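Local coordinates for protein folylpolyglutamate synthase (FolC) (Helicobacter pylori, PDB 6K8C) that probably adds glutamate to dihydropteroate and to reduced folates in ATP-dependent reactions, yielding dihydrofolate and folylpolyglutamates, at residues Ser60-Leu69 against Asn243-Leu254. Residues are numbered along the deposited sequence; the frame is centred on the assembly and turned at random.
Sequences STGRFLTLLL and NLEVALKAFETL
Ser60 and Asn243 begin the contact of helix 58-70, which starts within the P-loop of the Mur ligase middle domain, a P-loop NTPase fold, with helix 241-254. The short axes cross at -46° and approach to 8.2 Å. Asn243 ND2 gives Ser60 OG a weak, strongly bent hydrogen bond (2.9 Å, 117° at the hydrogen); the same hydroxyl also bonds a citrate, probably from the crystallisation liquor. Thr61 OG1 bonds back to Gly57 O, while its CG2 meets Val246 CG1. Thr61 O lies 3.4 Å from Ala247 CB, a small side chain that lets the backbones come close. Phe64 turns one ring face to Leu244, whose CD1 makes a CH-pi contact 3.7 Å from the ring centroid; Leu269 also touches Phe64. Leu65 is a knob among Ala247, Ala250, Phe251 and Leu254. A chi1 of 175° sets Leu65 CG opposite the backbone N, which carries Leu65 CD1 to 3.6 Å from Phe251 N, while Leu65 CD2 rests on Ala250 CB. Beyond the helices, Ala250 and Val246 also pack on strands 159-162 and 191-194. At the far end Phe251 takes two leucines on its CD1: Leu68 CB at 3.6 Å and Leu69 CD2 at 3.9 Å.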
ATOM      1  N   SER A  60       4.160   0.622  -3.841  1.00 25.92           N
ATOM      2  CA  SER A  60       5.169   1.206  -4.722  1.00 22.88           C
ATOM      3  C   SER A  60       4.984   0.744  -6.162  1.00 22.23           C
ATOM      4  O   SER A  60       5.132   1.541  -7.095  1.00 24.19           O
ATOM      5  CB  SER A  60       6.575   0.871  -4.226  1.00 27.45           C
ATOM      6  OG  SER A  60       6.748  -0.525  -4.086  1.00 35.02           O
ATOM      7  N   THR A  61       4.671  -0.540  -6.367  1.00 23.96           N
ATOM      8  CA  THR A  61       4.435  -1.026  -7.725  1.00 23.54           C
ATOM      9  C   THR A  61       3.308  -0.250  -8.395  1.00 24.21           C
ATOM     10  O   THR A  61       3.426   0.177  -9.549  1.00 23.81           O
ATOM     11  CB  THR A  61       4.101  -2.519  -7.710  1.00 23.26           C
ATOM     12  OG1 THR A  61       5.149  -3.246  -7.061  1.00 22.86           O
ATOM     13  CG2 THR A  61       3.926  -3.038  -9.135  1.00 23.73           C
ATOM     14  N   GLY A  62       2.200  -0.057  -7.680  1.00 27.42           N
ATOM     15  CA  GLY A  62       1.076   0.662  -8.257  1.00 22.48           C
ATOM     16  C   GLY A  62       1.377   2.125  -8.503  1.00 20.71           C
ATOM     17  O   GLY A  62       0.961   2.693  -9.519  1.00 21.66           O
ATOM     18  N   ARG A  63       2.099   2.763  -7.581  1.00 23.12           N
ATOM     19  CA  ARG A  63       2.371   4.186  -7.741  1.00 23.29           C
ATOM     20  C   ARG A  63       3.400   4.429  -8.838  1.00 22.47           C
ATOM     21  O   ARG A  63       3.311   5.426  -9.564  1.00 21.72           O
ATOM     22  CB  ARG A  63       2.831   4.792  -6.411  1.00 22.23           C
ATOM     23  CG  ARG A  63       2.945   6.328  -6.427  1.00 21.64           C
ATOM     24  CD  ARG A  63       1.609   7.019  -6.736  1.00 24.39           C
ATOM     25  NE  ARG A  63       0.591   6.650  -5.761  1.00 25.24           N
ATOM     26  CZ  ARG A  63       0.452   7.214  -4.567  1.00 28.25           C
ATOM     27  NH1 ARG A  63       1.254   8.202  -4.193  1.00 24.69           N
ATOM     28  NH2 ARG A  63      -0.497   6.790  -3.750  1.00 27.95           N
ATOM     29  N   PHE A  64       4.385   3.532  -8.971  1.00 22.60           N
ATOM     30  CA  PHE A  64       5.339   3.621 -10.076  1.00 18.06           C
ATOM     31  C   PHE A  64       4.620   3.554 -11.416  1.00 23.77           C
ATOM     32  O   PHE A  64       4.872   4.365 -12.315  1.00 24.65           O
ATOM     33  CB  PHE A  64       6.367   2.486  -9.984  1.00 18.64           C
ATOM     34  CG  PHE A  64       7.617   2.836  -9.231  1.00 27.97           C
ATOM     35  CD1 PHE A  64       8.244   4.055  -9.414  1.00 33.37           C
ATOM     36  CD2 PHE A  64       8.184   1.920  -8.354  1.00 32.66           C
ATOM     37  CE1 PHE A  64       9.410   4.361  -8.723  1.00 34.81           C
ATOM     38  CE2 PHE A  64       9.348   2.218  -7.659  1.00 35.50           C
ATOM     39  CZ  PHE A  64       9.962   3.441  -7.844  1.00 36.32           C
ATOM     40  N   LEU A  65       3.713   2.582 -11.565  1.00 21.86           N
ATOM     41  CA  LEU A  65       2.915   2.491 -12.783  1.00 20.37           C
ATOM     42  C   LEU A  65       2.098   3.759 -13.001  1.00 26.19           C
ATOM     43  O   LEU A  65       2.042   4.290 -14.117  1.00 25.05           O
ATOM     44  CB  LEU A  65       2.004   1.265 -12.715  1.00 18.70           C
ATOM     45  CG  LEU A  65       1.008   1.056 -13.860  1.00 23.98           C
ATOM     46  CD1 LEU A  65       1.723   0.922 -15.194  1.00 30.52           C
ATOM     47  CD2 LEU A  65       0.153  -0.171 -13.601  1.00 23.56           C
ATOM     48  N   THR A  66       1.452   4.255 -11.937  1.00 24.47           N
ATOM     49  CA  THR A  66       0.675   5.492 -12.013  1.00 23.21           C
ATOM     50  C   THR A  66       1.528   6.658 -12.512  1.00 31.68           C
ATOM     51  O   THR A  66       1.087   7.449 -13.354  1.00 28.80           O
ATOM     52  CB  THR A  66       0.079   5.818 -10.636  1.00 20.80           C
ATOM     53  OG1 THR A  66      -0.824   4.778 -10.240  1.00 24.27           O
ATOM     54  CG2 THR A  66      -0.684   7.152 -10.661  1.00 25.99           C
ATOM     55  N   LEU A  67       2.752   6.785 -11.987  1.00 25.16           N
ATOM     56  CA  LEU A  67       3.622   7.887 -12.395  1.00 29.81           C
ATOM     57  C   LEU A  67       4.038   7.755 -13.856  1.00 29.59           C
ATOM     58  O   LEU A  67       4.079   8.755 -14.584  1.00 28.85           O
ATOM     59  CB  LEU A  67       4.858   7.955 -11.495  1.00 24.33           C
ATOM     60  CG  LEU A  67       4.574   8.303 -10.030  1.00 32.63           C
ATOM     61  CD1 LEU A  67       5.856   8.278  -9.199  1.00 29.54           C
ATOM     62  CD2 LEU A  67       3.848   9.650  -9.910  1.00 32.55           C
ATOM     63  N   LEU A  68       4.350   6.536 -14.302  1.00 27.02           N
ATOM     64  CA  LEU A  68       4.724   6.338 -15.700  1.00 26.68           C
ATOM     65  C   LEU A  68       3.572   6.702 -16.631  1.00 29.94           C
ATOM     66  O   LEU A  68       3.770   7.367 -17.652  1.00 28.11           O
ATOM     67  CB  LEU A  68       5.164   4.890 -15.929  1.00 26.41           C
ATOM     68  CG  LEU A  68       6.469   4.450 -15.268  1.00 28.05           C
ATOM     69  CD1 LEU A  68       6.538   2.934 -15.189  1.00 28.14           C
ATOM     70  CD2 LEU A  68       7.674   5.016 -16.011  1.00 34.61           C
ATOM     71  N   LEU A  69       2.356   6.263 -16.295  1.00 27.78           N
ATOM     72  CA  LEU A  69       1.201   6.583 -17.128  1.00 27.23           C
ATOM     73  C   LEU A  69       0.936   8.083 -17.144  1.00 36.25           C
ATOM     74  O   LEU A  69       0.673   8.665 -18.205  1.00 30.25           O
ATOM     75  CB  LEU A  69      -0.028   5.817 -16.631  1.00 24.17           C
ATOM     76  CG  LEU A  69       0.066   4.298 -16.784  1.00 31.01           C
ATOM     77  CD1 LEU A  69      -1.027   3.587 -15.991  1.00 29.85           C
ATOM     78  CD2 LEU A  69      -0.004   3.916 -18.250  1.00 28.29           C
ATOM     79  N   ASN A 243      10.168  -3.821  -7.830  1.00 26.19           N
ATOM     80  CA  ASN A 243       8.838  -3.218  -7.895  1.00 27.86           C
ATOM     81  C   ASN A 243       8.717  -2.299  -9.101  1.00 26.97           C
ATOM     82  O   ASN A 243       7.689  -2.297  -9.789  1.00 25.87           O
ATOM     83  CB  ASN A 243       8.531  -2.471  -6.597  1.00 26.21           C
ATOM     84  CG  ASN A 243       8.322  -3.413  -5.421  1.00 25.40           C
ATOM     85  OD1 ASN A 243       8.113  -4.606  -5.605  1.00 32.76           O
ATOM     86  ND2 ASN A 243       8.374  -2.875  -4.208  1.00 26.44           N
ATOM     87  N   LEU A 244       9.771  -1.531  -9.394  1.00 23.99           N
ATOM     88  CA  LEU A 244       9.749  -0.682 -10.579  1.00 28.65           C
ATOM     89  C   LEU A 244       9.842  -1.506 -11.857  1.00 20.87           C
ATOM     90  O   LEU A 244       9.218  -1.157 -12.867  1.00 25.05           O
ATOM     91  CB  LEU A 244      10.877   0.352 -10.519  1.00 31.11           C
ATOM     92  CG  LEU A 244      11.011   1.309 -11.718  1.00 33.08           C
ATOM     93  CD1 LEU A 244       9.732   2.143 -11.986  1.00 27.55           C
ATOM     94  CD2 LEU A 244      12.208   2.231 -11.533  1.00 33.04           C
ATOM     95  N   GLU A 245      10.634  -2.589 -11.848  1.00 27.33           N
ATOM     96  CA  GLU A 245      10.696  -3.450 -13.028  1.00 27.86           C
ATOM     97  C   GLU A 245       9.325  -4.020 -13.361  1.00 23.08           C
ATOM     98  O   GLU A 245       8.941  -4.093 -14.534  1.00 23.90           O
ATOM     99  CB  GLU A 245      11.698  -4.589 -12.821  1.00 28.30           C
ATOM    100  CG  GLU A 245      13.154  -4.178 -12.901  1.00 35.14           C
ATOM    101  CD  GLU A 245      13.606  -3.838 -14.314  1.00 37.50           C
ATOM    102  OE1 GLU A 245      12.846  -4.082 -15.278  1.00 39.88           O
ATOM    103  OE2 GLU A 245      14.738  -3.335 -14.457  1.00 37.91           O
ATOM    104  N   VAL A 246       8.575  -4.432 -12.339  1.00 22.46           N
ATOM    105  CA  VAL A 246       7.233  -4.960 -12.569  1.00 21.82           C
ATOM    106  C   VAL A 246       6.307  -3.868 -13.092  1.00 21.81           C
ATOM    107  O   VAL A 246       5.551  -4.081 -14.048  1.00 21.93           O
ATOM    108  CB  VAL A 246       6.691  -5.602 -11.281  1.00 21.79           C
ATOM    109  CG1 VAL A 246       5.232  -5.994 -11.463  1.00 24.85           C
ATOM    110  CG2 VAL A 246       7.549  -6.814 -10.892  1.00 22.73           C
ATOM    111  N   ALA A 247       6.363  -2.678 -12.494  1.00 20.04           N
ATOM    112  CA  ALA A 247       5.540  -1.575 -12.981  1.00 20.55           C
ATOM    113  C   ALA A 247       5.897  -1.214 -14.417  1.00 23.73           C
ATOM    114  O   ALA A 247       5.018  -0.860 -15.210  1.00 21.76           O
ATOM    115  CB  ALA A 247       5.694  -0.354 -12.073  1.00 23.48           C
ATOM    116  N   LEU A 248       7.184  -1.282 -14.764  1.00 24.62           N
ATOM    117  CA  LEU A 248       7.590  -0.993 -16.137  1.00 24.24           C
ATOM    118  C   LEU A 248       7.025  -2.027 -17.104  1.00 21.78           C
ATOM    119  O   LEU A 248       6.569  -1.676 -18.200  1.00 25.69           O
ATOM    120  CB  LEU A 248       9.117  -0.940 -16.231  1.00 22.80           C
ATOM    121  CG  LEU A 248       9.726  -0.363 -17.511  1.00 36.23           C
ATOM    122  CD1 LEU A 248       9.284   1.074 -17.723  1.00 35.14           C
ATOM    123  CD2 LEU A 248      11.247  -0.459 -17.451  1.00 40.96           C
ATOM    124  N   LYS A 249       7.046  -3.305 -16.717  1.00 25.07           N
ATOM    125  CA  LYS A 249       6.458  -4.341 -17.563  1.00 25.21           C
ATOM    126  C   LYS A 249       4.960  -4.124 -17.739  1.00 25.56           C
ATOM    127  O   LYS A 249       4.417  -4.332 -18.832  1.00 27.81           O
ATOM    128  CB  LYS A 249       6.730  -5.722 -16.970  1.00 22.83           C
ATOM    129  CG  LYS A 249       6.370  -6.870 -17.902  1.00 32.93           C
ATOM    130  CD  LYS A 249       7.167  -6.768 -19.195  1.00 41.74           C
ATOM    131  CE  LYS A 249       7.614  -8.129 -19.683  1.00 52.30           C
ATOM    132  NZ  LYS A 249       8.586  -8.007 -20.803  1.00 49.21           N
ATOM    133  N   ALA A 250       4.270  -3.732 -16.666  1.00 24.73           N
ATOM    134  CA  ALA A 250       2.857  -3.379 -16.777  1.00 21.29           C
ATOM    135  C   ALA A 250       2.660  -2.227 -17.749  1.00 25.28           C
ATOM    136  O   ALA A 250       1.789  -2.282 -18.628  1.00 23.74           O
ATOM    137  CB  ALA A 250       2.293  -3.025 -15.397  1.00 21.98           C
ATOM    138  N   PHE A 251       3.473  -1.177 -17.604  1.00 23.57           N
ATOM    139  CA  PHE A 251       3.408  -0.022 -18.496  1.00 25.05           C
ATOM    140  C   PHE A 251       3.572  -0.438 -19.952  1.00 24.97           C
ATOM    141  O   PHE A 251       2.778  -0.050 -20.818  1.00 27.65           O
ATOM    142  CB  PHE A 251       4.492   0.986 -18.095  1.00 26.25           C
ATOM    143  CG  PHE A 251       4.616   2.163 -19.027  1.00 21.91           C
ATOM    144  CD1 PHE A 251       3.830   3.290 -18.844  1.00 24.96           C
ATOM    145  CD2 PHE A 251       5.531   2.149 -20.072  1.00 29.90           C
ATOM    146  CE1 PHE A 251       3.942   4.381 -19.692  1.00 30.98           C
ATOM    147  CE2 PHE A 251       5.647   3.231 -20.924  1.00 30.53           C
ATOM    148  CZ  PHE A 251       4.851   4.351 -20.734  1.00 28.16           C
ATOM    149  N   GLU A 252       4.610  -1.225 -20.239  1.00 25.21           N
ATOM    150  CA  GLU A 252       4.854  -1.672 -21.606  1.00 28.46           C
ATOM    151  C   GLU A 252       3.737  -2.579 -22.113  1.00 34.96           C
ATOM    152  O   GLU A 252       3.450  -2.597 -23.316  1.00 30.00           O
ATOM    153  CB  GLU A 252       6.206  -2.391 -21.679  1.00 30.24           C
ATOM    154  CG  GLU A 252       7.378  -1.500 -21.275  1.00 33.68           C
ATOM    155  CD  GLU A 252       8.691  -2.253 -21.160  1.00 42.28           C
ATOM    156  OE1 GLU A 252       8.670  -3.501 -21.176  1.00 46.35           O
ATOM    157  OE2 GLU A 252       9.746  -1.592 -21.051  1.00 48.04           O
ATOM    158  N   THR A 253       3.104  -3.347 -21.222  1.00 31.00           N
ATOM    159  CA  THR A 253       2.015  -4.225 -21.645  1.00 29.28           C
ATOM    160  C   THR A 253       0.768  -3.421 -21.986  1.00 32.71           C
ATOM    161  O   THR A 253       0.045  -3.757 -22.932  1.00 28.12           O
ATOM    162  CB  THR A 253       1.710  -5.254 -20.551  1.00 32.40           C
ATOM    163  OG1 THR A 253       2.890  -6.014 -20.269  1.00 27.35           O
ATOM    164  CG2 THR A 253       0.610  -6.218 -20.994  1.00 28.13           C
ATOM    165  N   LEU A 254       0.507  -2.350 -21.232  1.00 25.65           N
ATOM    166  CA  LEU A 254      -0.620  -1.483 -21.539  1.00 31.42           C
ATOM    167  C   LEU A 254      -0.373  -0.665 -22.800  1.00 31.94           C
ATOM    168  O   LEU A 254      -1.315  -0.390 -23.549  1.00 30.45           O
ATOM    169  CB  LEU A 254      -0.903  -0.552 -20.359  1.00 30.86           C
ATOM    170  CG  LEU A 254      -1.323  -1.219 -19.043  1.00 32.35           C
ATOM    171  CD1 LEU A 254      -1.147  -0.251 -17.879  1.00 26.30           C
ATOM    172  CD2 LEU A 254      -2.766  -1.707 -19.127  1.00 30.07           C
TER